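Local coordinates for protein putative S41 protease (Bacteroides fragilis NCTC 9343, PDB 3K50) that probably cleaves peptide bonds as a serine peptidase of family S41 that also carries a PDZ-like domain, although its function has not been established, at residues E180-L192 and L389-T401. Numbering follows the deposited sequence.
Sequences EIIPWNGKKVGYL and LLNAALKIMSGIT
Trp184 lays one face of its indole on Leu394, whose CB stands 3.8 Å from the centroid of the five-membered ring, 19° off the ring normal: a CH-pi contact. Leu394 CD1 continues under the benzene half, while CD2 sits between the indole CG and Val189 CG2. With CG anti to the backbone N (chi1 -174°), the indole swings out over the last helical turns, and Ser398 OG meets its edge, in plane, 3.0 Å from Trp184 NE1. Ser398 OG accepts from Asn185 ND2 at 3.2 Å, a nearly straight bond (164°) lying close to the amide plane, and donates to Leu394 O one turn back, which leaves its proton spoken for.

Met397, a selenomethionine bent at chi3, rests SE on Val189 CG2 at 3.7 Å and runs past the aliphatic chain of Lys187 in the opposite direction. A water bridges Lys187 NZ, 2.9 Å away, to Met397 O; the same ammonium forms a salt bridge with Glu226. Toward the other end, Ile182 CD1 and Leu390 CD2 meet tip to tip at 3.8 Å, and Leu390 CD2 also stands over one face of the Tyr191 ring, toward its rim; the Tyr191 OH is hydrogen-bonded to Asp230.

Behind these groups, the type I' turn from Trp184 to Lys187 closes the hairpin and brings Asn185 to the helix C-terminus, where Gly399 makes a Schellman motif. The hairpin forms one margin of the six-stranded mixed sheet of the peptidase domain. Helix 388-398 packs across that sheet, its Ala393 and Ile396 reaching strands 292-297 and 317-322 while Leu390, Leu394 and Met397 clasp the hairpin.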
ATOM      1  N   GLU A 180       0.096 -13.341 -12.052  1.00 37.30           N
ATOM      2  CA  GLU A 180       0.783 -14.390 -12.782  1.00 38.34           C
ATOM      3  C   GLU A 180       0.613 -15.725 -12.120  1.00 36.90           C
ATOM      4  O   GLU A 180       0.458 -15.781 -10.888  1.00 32.22           O
ATOM      5  CB  GLU A 180       2.292 -14.154 -12.748  1.00 38.52           C
ATOM      6  CG  GLU A 180       2.826 -13.418 -13.900  1.00 57.47           C
ATOM      7  CD  GLU A 180       4.231 -13.679 -14.012  1.00 65.27           C
ATOM      8  OE1 GLU A 180       4.907 -13.555 -12.963  1.00 71.40           O
ATOM      9  OE2 GLU A 180       4.637 -14.059 -15.125  1.00 75.25           O
ATOM     10  N   ILE A 181       0.666 -16.788 -12.939  1.00 33.71           N
ATOM     11  CA  ILE A 181       0.778 -18.159 -12.428  1.00 30.39           C
ATOM     12  C   ILE A 181       2.177 -18.636 -12.829  1.00 31.50           C
ATOM     13  O   ILE A 181       2.529 -18.642 -14.016  1.00 31.18           O
ATOM     14  CB  ILE A 181      -0.290 -19.108 -12.954  1.00 32.06           C
ATOM     15  CG1 ILE A 181      -1.664 -18.632 -12.465  1.00 34.63           C
ATOM     16  CG2 ILE A 181      -0.001 -20.548 -12.456  1.00 32.13           C
ATOM     17  CD1 ILE A 181      -2.828 -19.267 -13.196  1.00 33.88           C
ATOM     18  N   ILE A 182       2.963 -19.019 -11.832  1.00 30.53           N
ATOM     19  CA  ILE A 182       4.332 -19.446 -12.019  1.00 28.99           C
ATOM     20  C   ILE A 182       4.497 -20.910 -11.705  1.00 30.50           C
ATOM     21  O   ILE A 182       4.254 -21.347 -10.555  1.00 31.64           O
ATOM     22  CB  ILE A 182       5.224 -18.633 -11.049  1.00 32.15           C
ATOM     23  CG1 ILE A 182       4.974 -17.114 -11.270  1.00 32.44           C
ATOM     24  CG2 ILE A 182       6.723 -19.038 -11.129  1.00 32.76           C
ATOM     25  CD1 ILE A 182       5.486 -16.223 -10.112  1.00 30.08           C
ATOM     26  N   PRO A 183       4.894 -21.716 -12.695  1.00 31.87           N
ATOM     27  CA  PRO A 183       5.240 -23.093 -12.346  1.00 35.02           C
ATOM     28  C   PRO A 183       6.635 -23.095 -11.693  1.00 34.15           C
ATOM     29  O   PRO A 183       7.566 -22.441 -12.188  1.00 33.33           O
ATOM     30  CB  PRO A 183       5.275 -23.786 -13.694  1.00 36.47           C
ATOM     31  CG  PRO A 183       5.632 -22.705 -14.656  1.00 37.85           C
ATOM     32  CD  PRO A 183       5.049 -21.446 -14.134  1.00 34.65           C
ATOM     33  N   TRP A 184       6.791 -23.767 -10.571  1.00 33.13           N
ATOM     34  CA  TRP A 184       8.058 -23.700  -9.895  1.00 34.99           C
ATOM     35  C   TRP A 184       8.345 -24.932  -9.061  1.00 33.28           C
ATOM     36  O   TRP A 184       7.689 -25.184  -8.032  1.00 31.56           O
ATOM     37  CB  TRP A 184       8.098 -22.432  -9.019  1.00 37.15           C
ATOM     38  CG  TRP A 184       9.452 -22.188  -8.374  1.00 32.41           C
ATOM     39  CD1 TRP A 184       9.880 -22.663  -7.164  1.00 41.84           C
ATOM     40  CD2 TRP A 184      10.517 -21.415  -8.898  1.00 32.57           C
ATOM     41  NE1 TRP A 184      11.146 -22.208  -6.889  1.00 37.84           N
ATOM     42  CE2 TRP A 184      11.568 -21.455  -7.958  1.00 34.06           C
ATOM     43  CE3 TRP A 184      10.677 -20.658 -10.055  1.00 31.53           C
ATOM     44  CZ2 TRP A 184      12.749 -20.756  -8.136  1.00 38.21           C
ATOM     45  CZ3 TRP A 184      11.871 -19.998 -10.253  1.00 39.07           C
ATOM     46  CH2 TRP A 184      12.887 -20.037  -9.288  1.00 36.57           C
ATOM     47  N   ASN A 185       9.368 -25.686  -9.468  1.00 31.43           N
ATOM     48  CA  ASN A 185       9.721 -26.939  -8.762  1.00 33.83           C
ATOM     49  C   ASN A 185       8.516 -27.805  -8.328  1.00 32.68           C
ATOM     50  O   ASN A 185       8.380 -28.241  -7.167  1.00 31.90           O
ATOM     51  CB  ASN A 185      10.637 -26.573  -7.593  1.00 33.88           C
ATOM     52  CG  ASN A 185      11.944 -25.939  -8.092  1.00 45.56           C
ATOM     53  OD1 ASN A 185      12.524 -26.426  -9.051  1.00 41.02           O
ATOM     54  ND2 ASN A 185      12.391 -24.860  -7.462  1.00 51.02           N
ATOM     55  N   GLY A 186       7.598 -27.993  -9.255  1.00 32.79           N
ATOM     56  CA  GLY A 186       6.453 -28.884  -9.030  1.00 33.41           C
ATOM     57  C   GLY A 186       5.247 -28.272  -8.361  1.00 36.49           C
ATOM     58  O   GLY A 186       4.264 -28.982  -8.062  1.00 31.77           O
ATOM     59  N   LYS A 187       5.334 -26.965  -8.119  1.00 34.53           N
ATOM     60  CA  LYS A 187       4.276 -26.194  -7.498  1.00 35.50           C
ATOM     61  C   LYS A 187       3.675 -25.266  -8.542  1.00 32.69           C
ATOM     62  O   LYS A 187       4.316 -24.946  -9.537  1.00 33.68           O
ATOM     63  CB  LYS A 187       4.848 -25.389  -6.357  1.00 39.05           C
ATOM     64  CG  LYS A 187       5.457 -26.230  -5.237  1.00 39.75           C
ATOM     65  CD  LYS A 187       6.344 -25.385  -4.332  1.00 44.63           C
ATOM     66  CE  LYS A 187       6.817 -26.164  -3.086  1.00 49.02           C
ATOM     67  NZ  LYS A 187       5.694 -26.361  -2.079  1.00 42.25           N
ATOM     68  N   LYS A 188       2.439 -24.845  -8.314  1.00 35.17           N
ATOM     69  CA  LYS A 188       1.767 -23.898  -9.203  1.00 36.19           C
ATOM     70  C   LYS A 188       1.500 -22.675  -8.309  1.00 32.90           C
ATOM     71  O   LYS A 188       0.679 -22.710  -7.384  1.00 30.29           O
ATOM     72  CB  LYS A 188       0.528 -24.491  -9.837  1.00 37.66           C
ATOM     73  CG  LYS A 188       0.807 -25.861 -10.583  1.00 43.39           C
ATOM     74  CD  LYS A 188      -0.424 -26.396 -11.377  1.00 44.72           C
ATOM     75  CE  LYS A 188      -0.254 -27.890 -11.896  1.00 50.91           C
ATOM     76  N   VAL A 189       2.269 -21.628  -8.573  1.00 26.90           N
ATOM     77  CA  VAL A 189       2.326 -20.452  -7.729  1.00 29.35           C
ATOM     78  C   VAL A 189       1.561 -19.263  -8.271  1.00 28.37           C
ATOM     79  O   VAL A 189       1.850 -18.730  -9.365  1.00 30.68           O
ATOM     80  CB  VAL A 189       3.793 -20.040  -7.446  1.00 30.55           C
ATOM     81  CG1 VAL A 189       3.812 -18.959  -6.313  1.00 31.26           C
ATOM     82  CG2 VAL A 189       4.641 -21.229  -7.030  1.00 25.51           C
ATOM     83  N   GLY A 190       0.555 -18.850  -7.494  1.00 32.56           N
ATOM     84  CA  GLY A 190      -0.191 -17.649  -7.829  1.00 31.73           C
ATOM     85  C   GLY A 190       0.586 -16.435  -7.326  1.00 30.93           C
ATOM     86  O   GLY A 190       1.011 -16.425  -6.181  1.00 33.13           O
ATOM     87  N   TYR A 191       0.775 -15.424  -8.172  1.00 29.61           N
ATOM     88  CA  TYR A 191       1.460 -14.193  -7.754  1.00 30.15           C
ATOM     89  C   TYR A 191       0.484 -13.023  -7.972  1.00 29.32           C
ATOM     90  O   TYR A 191      -0.051 -12.835  -9.075  1.00 26.98           O
ATOM     91  CB  TYR A 191       2.763 -13.947  -8.548  1.00 29.78           C
ATOM     92  CG  TYR A 191       3.338 -12.560  -8.308  1.00 30.57           C
ATOM     93  CD1 TYR A 191       4.006 -12.273  -7.124  1.00 33.75           C
ATOM     94  CD2 TYR A 191       3.205 -11.557  -9.239  1.00 28.75           C
ATOM     95  CE1 TYR A 191       4.537 -11.032  -6.868  1.00 27.01           C
ATOM     96  CE2 TYR A 191       3.710 -10.268  -8.983  1.00 29.50           C
ATOM     97  CZ  TYR A 191       4.373 -10.029  -7.816  1.00 29.66           C
ATOM     98  OH  TYR A 191       4.853  -8.808  -7.531  1.00 29.86           O
ATOM     99  N   LEU A 192       0.252 -12.265  -6.927  1.00 27.24           N
ATOM    100  CA  LEU A 192      -0.584 -11.093  -7.020  1.00 29.22           C
ATOM    101  C   LEU A 192       0.046  -9.867  -6.389  1.00 27.94           C
ATOM    102  O   LEU A 192       0.301  -9.846  -5.198  1.00 27.98           O
ATOM    103  CB  LEU A 192      -1.932 -11.353  -6.329  1.00 29.64           C
ATOM    104  CG  LEU A 192      -3.000 -10.251  -6.266  1.00 34.78           C
ATOM    105  CD1 LEU A 192      -3.571  -9.989  -7.660  1.00 31.28           C
ATOM    106  CD2 LEU A 192      -4.093 -10.644  -5.340  1.00 29.56           C
ATOM    107  N   LEU A 389      12.256  -9.982  -4.100  1.00 30.95           N
ATOM    108  CA  LEU A 389      11.382 -10.505  -3.059  1.00 29.83           C
ATOM    109  C   LEU A 389      10.598 -11.705  -3.561  1.00 31.48           C
ATOM    110  O   LEU A 389      10.426 -12.654  -2.823  1.00 27.02           O
ATOM    111  CB  LEU A 389      10.456  -9.418  -2.452  1.00 31.92           C
ATOM    112  CG  LEU A 389      11.084  -8.103  -1.988  1.00 36.34           C
ATOM    113  CD1 LEU A 389      10.023  -7.145  -1.296  1.00 32.58           C
ATOM    114  CD2 LEU A 389      12.252  -8.374  -1.080  1.00 32.00           C
ATOM    115  N   LEU A 390      10.181 -11.711  -4.831  1.00 28.42           N
ATOM    116  CA  LEU A 390       9.441 -12.885  -5.329  1.00 29.12           C
ATOM    117  C   LEU A 390      10.411 -14.071  -5.418  1.00 29.01           C
ATOM    118  O   LEU A 390      10.087 -15.126  -5.022  1.00 28.12           O
ATOM    119  CB  LEU A 390       8.773 -12.612  -6.675  1.00 28.16           C
ATOM    120  CG  LEU A 390       8.245 -13.825  -7.484  1.00 29.73           C
ATOM    121  CD1 LEU A 390       7.184 -14.583  -6.678  1.00 27.08           C
ATOM    122  CD2 LEU A 390       7.704 -13.388  -8.801  1.00 24.45           C
ATOM    123  N   ASN A 391      11.618 -13.851  -5.914  1.00 29.39           N
ATOM    124  CA  ASN A 391      12.611 -14.906  -5.991  1.00 30.48           C
ATOM    125  C   ASN A 391      12.860 -15.529  -4.612  1.00 31.18           C
ATOM    126  O   ASN A 391      13.038 -16.733  -4.491  1.00 32.86           O
ATOM    127  CB  ASN A 391      13.926 -14.385  -6.538  1.00 29.77           C
ATOM    128  CG  ASN A 391      14.893 -15.503  -6.826  1.00 29.86           C
ATOM    129  OD1 ASN A 391      15.756 -15.768  -6.028  1.00 30.73           O
ATOM    130  ND2 ASN A 391      14.667 -16.230  -7.907  1.00 32.32           N
ATOM    131  N   ALA A 392      12.920 -14.694  -3.582  1.00 32.74           N
ATOM    132  CA  ALA A 392      13.146 -15.182  -2.210  1.00 28.01           C
ATOM    133  C   ALA A 392      12.046 -16.142  -1.791  1.00 28.21           C
ATOM    134  O   ALA A 392      12.331 -17.213  -1.228  1.00 30.20           O
ATOM    135  CB  ALA A 392      13.259 -14.009  -1.206  1.00 27.24           C
ATOM    136  N   ALA A 393      10.789 -15.753  -2.017  1.00 27.67           N
ATOM    137  CA  ALA A 393       9.663 -16.564  -1.683  1.00 29.53           C
ATOM    138  C   ALA A 393       9.749 -17.888  -2.411  1.00 31.32           C
ATOM    139  O   ALA A 393       9.537 -18.941  -1.823  1.00 28.44           O
ATOM    140  CB  ALA A 393       8.334 -15.875  -2.075  1.00 32.63           C
ATOM    141  N   LEU A 394      10.022 -17.825  -3.698  1.00 24.44           N
ATOM    142  CA  LEU A 394      10.102 -19.059  -4.510  1.00 30.22           C
ATOM    143  C   LEU A 394      11.193 -19.996  -4.012  1.00 28.45           C
ATOM    144  O   LEU A 394      11.019 -21.201  -4.022  1.00 28.27           O
ATOM    145  CB  LEU A 394      10.333 -18.726  -5.966  1.00 24.07           C
ATOM    146  CG  LEU A 394       9.205 -17.950  -6.689  1.00 30.02           C
ATOM    147  CD1 LEU A 394       9.748 -17.473  -8.063  1.00 21.83           C
ATOM    148  CD2 LEU A 394       7.936 -18.757  -6.851  1.00 30.06           C
ATOM    149  N   LYS A 395      12.321 -19.446  -3.591  1.00 31.10           N
ATOM    150  CA  LYS A 395      13.384 -20.267  -3.074  1.00 29.90           C
ATOM    151  C   LYS A 395      13.007 -20.844  -1.707  1.00 33.90           C
ATOM    152  O   LYS A 395      13.271 -22.026  -1.416  1.00 32.85           O
ATOM    153  CB  LYS A 395      14.713 -19.486  -2.965  1.00 31.49           C
ATOM    154  CG  LYS A 395      15.432 -19.162  -4.318  1.00 34.88           C
ATOM    155  CD  LYS A 395      16.836 -18.572  -3.975  1.00 39.20           C
ATOM    156  CE  LYS A 395      17.675 -18.012  -5.167  1.00 53.67           C
ATOM    157  NZ  LYS A 395      17.325 -18.654  -6.436  1.00 53.98           N
ATOM    158  N   ILE A 396      12.445 -20.012  -0.845  1.00 28.97           N
ATOM    159  CA  ILE A 396      12.082 -20.467   0.500  1.00 30.23           C
ATOM    160  C   ILE A 396      11.047 -21.608   0.445  1.00 31.94           C
ATOM    161  O   ILE A 396      11.221 -22.599   1.099  1.00 32.85           O
ATOM    162  CB  ILE A 396      11.579 -19.318   1.357  1.00 30.89           C
ATOM    163  CG1 ILE A 396      12.781 -18.447   1.769  1.00 28.21           C
ATOM    164  CG2 ILE A 396      10.865 -19.831   2.628  1.00 28.96           C
ATOM    165  CD1 ILE A 396      12.479 -16.913   1.899  1.00 29.83           C
HETATM  166  N   MSE A 397      10.039 -21.502  -0.411  1.00 30.68           N
HETATM  167  CA  MSE A 397       9.035 -22.553  -0.482  1.00 29.71           C
HETATM  168  C   MSE A 397       9.624 -23.833  -1.071  1.00 31.60           C
HETATM  169  O   MSE A 397       9.089 -24.905  -0.884  1.00 34.42           O
HETATM  170  CB  MSE A 397       7.805 -22.083  -1.279  1.00 31.15           C
HETATM  171  CG  MSE A 397       8.019 -22.007  -2.777  1.00 30.25           C
HETATM  172 SE   MSE A 397       6.476 -21.417  -3.798  0.75 26.89          SE
HETATM  173  CE  MSE A 397       6.331 -19.562  -3.116  1.00 31.17           C
ATOM    174  N   SER A 398      10.716 -23.735  -1.801  1.00 28.32           N
ATOM    175  CA  SER A 398      11.320 -24.913  -2.404  1.00 29.63           C
ATOM    176  C   SER A 398      12.461 -25.458  -1.571  1.00 32.23           C
ATOM    177  O   SER A 398      13.083 -26.433  -1.974  1.00 33.91           O
ATOM    178  CB  SER A 398      11.908 -24.548  -3.779  1.00 29.89           C
ATOM    179  OG  SER A 398      10.919 -24.225  -4.679  1.00 42.05           O
ATOM    180  N   GLY A 399      12.794 -24.806  -0.469  1.00 35.10           N
ATOM    181  CA  GLY A 399      13.929 -25.199   0.382  1.00 38.75           C
ATOM    182  C   GLY A 399      15.313 -24.859  -0.108  1.00 40.45           C
ATOM    183  O   GLY A 399      16.277 -25.392   0.409  1.00 45.18           O
ATOM    184  N   ILE A 400      15.418 -24.004  -1.119  1.00 41.70           N
ATOM    185  CA  ILE A 400      16.682 -23.592  -1.737  1.00 44.33           C
ATOM    186  C   ILE A 400      17.354 -22.641  -0.778  1.00 50.09           C
ATOM    187  O   ILE A 400      18.584 -22.714  -0.562  1.00 48.70           O
ATOM    188  CB  ILE A 400      16.472 -22.930  -3.137  1.00 44.29           C
ATOM    189  CG1 ILE A 400      15.915 -23.951  -4.137  1.00 43.03           C
ATOM    190  CG2 ILE A 400      17.802 -22.390  -3.706  1.00 46.16           C
ATOM    191  CD1 ILE A 400      15.171 -23.392  -5.395  1.00 45.82           C
ATOM    192  N   THR A 401      16.559 -21.742  -0.205  1.00 55.15           N
ATOM    193  CA  THR A 401      17.044 -20.879   0.885  1.00 61.39           C
ATOM    194  C   THR A 401      16.550 -21.619   2.144  1.00 64.25           C
ATOM    195  O   THR A 401      15.395 -22.060   2.181  1.00 59.63           O
ATOM    196  CB  THR A 401      16.547 -19.360   0.840  1.00 61.55           C
ATOM    197  OG1 THR A 401      17.055 -18.675  -0.313  1.00 60.68           O
ATOM    198  CG2 THR A 401      17.018 -18.579   2.090  1.00 58.64           C
TER
HETATM  199  O   HOH W   1       6.712 -25.493   0.454  1.00 45.49           O